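Molybdopterin biosynthesis protein MoaB (Sulfolobus tokodaii, PDB 3IWT) probably binds molybdopterin or a precursor of it during the biosynthesis of the molybdenum cofactor. Local coordinates at residues Arg109-Phe114 and Lys144-Leu149. Sequence-based numbering, arbitrary orientation. Where two conformers were deposited one is given.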
loop_
_atom_site.group_PDB
_atom_site.type_symbol
_atom_site.label_atom_id
_atom_site.label_comp_id
_atom_site.label_asym_id
_atom_site.label_seq_id
_atom_site.Cartn_x
_atom_site.Cartn_y
_atom_site.Cartn_z
ATOM N N ARG A 109 -14.266 0.843 4.011
ATOM C CA ARG A 109 -14.243 0.676 2.550
ATOM C C ARG A 109 -14.321 2.074 1.927
ATOM O O ARG A 109 -15.188 2.857 2.324
ATOM C CB ARG A 109 -15.472 -0.125 2.084
ATOM C CG ARG A 109 -15.649 -1.457 2.799
ATOM C CD ARG A 109 -16.724 -2.327 2.144
ATOM N NE ARG A 109 -18.058 -2.006 2.638
ATOM C CZ ARG A 109 -19.175 -2.603 2.226
ATOM N NH1 ARG A 109 -19.141 -3.535 1.271
ATOM N NH2 ARG A 109 -20.329 -2.252 2.767
ATOM N N GLU A 110 -13.430 2.394 0.980
ATOM C CA GLU A 110 -13.578 3.622 0.199
ATOM C C GLU A 110 -14.676 3.363 -0.831
ATOM O O GLU A 110 -14.730 2.299 -1.460
ATOM C CB GLU A 110 -12.294 4.108 -0.539
ATOM C CG GLU A 110 -12.447 5.556 -1.184
ATOM C CD GLU A 110 -11.394 5.955 -2.262
ATOM O OE1 GLU A 110 -10.465 5.191 -2.466
ATOM O OE2 GLU A 110 -11.534 7.039 -2.933
ATOM N N ILE A 111 -15.533 4.354 -1.034
ATOM C CA ILE A 111 -16.481 4.281 -2.151
ATOM C C ILE A 111 -15.672 4.860 -3.330
ATOM O O ILE A 111 -15.709 6.064 -3.612
ATOM C CB ILE A 111 -17.817 5.036 -1.881
ATOM C CG1 ILE A 111 -18.506 4.401 -0.655
ATOM C CG2 ILE A 111 -18.756 4.950 -3.098
ATOM C CD1 ILE A 111 -19.574 5.257 0.003
ATOM N N GLU A 112 -14.961 3.962 -4.008
ATOM C CA GLU A 112 -13.860 4.320 -4.874
ATOM C C GLU A 112 -14.328 5.239 -6.003
ATOM O O GLU A 112 -13.661 6.248 -6.323
ATOM C CB GLU A 112 -13.214 3.044 -5.456
ATOM C CG GLU A 112 -12.691 2.059 -4.372
ATOM C CD GLU A 112 -12.134 0.757 -4.943
ATOM O OE1 GLU A 112 -12.155 0.548 -6.174
ATOM O OE2 GLU A 112 -11.648 -0.070 -4.147
ATOM N N GLY A 113 -15.485 4.904 -6.576
ATOM C CA GLY A 113 -16.036 5.624 -7.717
ATOM C C GLY A 113 -16.562 7.020 -7.433
ATOM O O GLY A 113 -16.782 7.793 -8.366
ATOM N N PHE A 114 -16.781 7.382 -6.171
ATOM C CA PHE A 114 -17.243 8.729 -5.895
ATOM C C PHE A 114 -16.249 9.775 -6.423
ATOM O O PHE A 114 -16.668 10.785 -6.955
ATOM C CB PHE A 114 -17.518 8.993 -4.399
ATOM C CG PHE A 114 -18.033 10.387 -4.139
ATOM C CD1 PHE A 114 -19.393 10.684 -4.238
ATOM C CD2 PHE A 114 -17.147 11.408 -3.823
ATOM C CE1 PHE A 114 -19.839 11.965 -4.033
ATOM C CE2 PHE A 114 -17.594 12.688 -3.622
ATOM C CZ PHE A 114 -18.930 12.973 -3.724
ATOM N N LYS A 144 -21.570 1.650 10.073
ATOM C CA LYS A 144 -22.772 1.677 9.250
ATOM C C LYS A 144 -23.081 3.095 8.771
ATOM O O LYS A 144 -24.207 3.395 8.396
ATOM C CB LYS A 144 -23.960 1.145 10.045
ATOM C CG LYS A 144 -23.740 -0.278 10.637
ATOM C CD LYS A 144 -23.405 -1.331 9.536
ATOM C CE LYS A 144 -23.337 -2.757 10.129
ATOM N NZ LYS A 144 -21.914 -3.101 10.475
ATOM N N LYS A 145 -22.063 3.946 8.773
ATOM C CA LYS A 145 -22.188 5.350 8.397
ATOM C C LYS A 145 -21.448 5.668 7.083
ATOM O O LYS A 145 -20.439 5.063 6.773
ATOM C CB LYS A 145 -21.628 6.213 9.515
ATOM C CG LYS A 145 -22.287 5.913 10.914
ATOM C CD LYS A 145 -21.966 7.010 11.899
ATOM C CE LYS A 145 -22.250 6.594 13.333
ATOM N NZ LYS A 145 -23.683 6.248 13.605
ATOM N N ILE A 146 -21.981 6.624 6.332
ATOM C CA ILE A 146 -21.391 7.064 5.084
ATOM C C ILE A 146 -20.689 8.400 5.362
ATOM O O ILE A 146 -21.140 9.203 6.185
ATOM C CB ILE A 146 -22.468 7.268 3.993
ATOM C CG1 ILE A 146 -23.372 6.023 3.869
ATOM C CG2 ILE A 146 -21.820 7.642 2.634
ATOM C CD1 ILE A 146 -22.628 4.664 3.789
ATOM N N VAL A 147 -19.575 8.628 4.680
ATOM C CA VAL A 147 -18.824 9.852 4.855
ATOM C C VAL A 147 -18.519 10.434 3.481
ATOM O O VAL A 147 -18.033 9.708 2.616
ATOM C CB VAL A 147 -17.493 9.604 5.606
ATOM C CG1 VAL A 147 -16.685 10.910 5.703
ATOM C CG2 VAL A 147 -17.734 8.936 7.014
ATOM N N TYR A 148 -18.815 11.725 3.291
ATOM C CA TYR A 148 -18.499 12.434 2.053
ATOM C C TYR A 148 -17.555 13.576 2.398
ATOM O O TYR A 148 -17.869 14.409 3.251
ATOM C CB TYR A 148 -19.741 12.985 1.365
ATOM C CG TYR A 148 -20.717 11.957 0.817
ATOM C CD1 TYR A 148 -20.549 11.422 -0.448
ATOM C CD2 TYR A 148 -21.847 11.558 1.555
ATOM C CE1 TYR A 148 -21.465 10.492 -0.961
ATOM C CE2 TYR A 148 -22.741 10.623 1.062
ATOM C CZ TYR A 148 -22.571 10.110 -0.208
ATOM O OH TYR A 148 -23.486 9.192 -0.702
ATOM N N LEU A 149 -16.398 13.593 1.740
ATOM C CA LEU A 149 -15.417 14.643 1.900
ATOM C C LEU A 149 -15.464 15.541 0.677
ATOM O O LEU A 149 -14.966 15.188 -0.394
ATOM C CB LEU A 149 -14.008 14.048 2.063
ATOM C CG LEU A 149 -13.797 12.940 3.093
ATOM C CD1 LEU A 149 -12.313 12.430 3.048
ATOM C CD2 LEU A 149 -14.220 13.411 4.517
#
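I111 and F114 meet I146 and Y148 through their side chains, with the backbones well apart: the nearest CA atoms, those of F114 and Y148, are 8.9 Å apart. The strand 138-142 lies between the two in the mixed sheet, bonded through its backbone to R109 and I111 on one side and to V147 on the other. I111, between strand 109-110 and helix 112-123, is the centre of an inverse gamma turn, and its O accepts a bond from N of F114 at 3.1 Å. The CA-CB bonds of I111 and F114 point toward the strand 145-150, whereas I146 and Y148 reach across with the ends of their side chains. F114 and Y148 form an offset edge-to-face pair, centroids 5.3 Å apart and planes at 62°. The edge of Y148 is directed at one face of F114, with Y148 CD1 3.7 Å from F114 CE1 and displaced toward the rim of that ring. F114 swings its CG anti to the backbone N (chi1 -178°), which carries the ring away from its own backbone toward the tyrosine. Beside this pair, I111 CD1 touches I146 CG2 at 4.2 Å, a looser aliphatic contact. The helix 154-176 packs against the same cluster, with L164 on F114, I165 on Y148, and L172 on both I111 and Y148. Y133 of the second subunit meets F114 edge-to-face, packs on I111 and hydrogen-bonds through its OH to Y148 OH. The buried hydroxyl of Y148 is therefore satisfied across the subunit interface, while its ring edge, whose hydrogens carry slight positive charge, lies against the pi face of F114; dispersion and this weak electrostatic attraction probably hold the first part of helix 112-123 against strand 145-150.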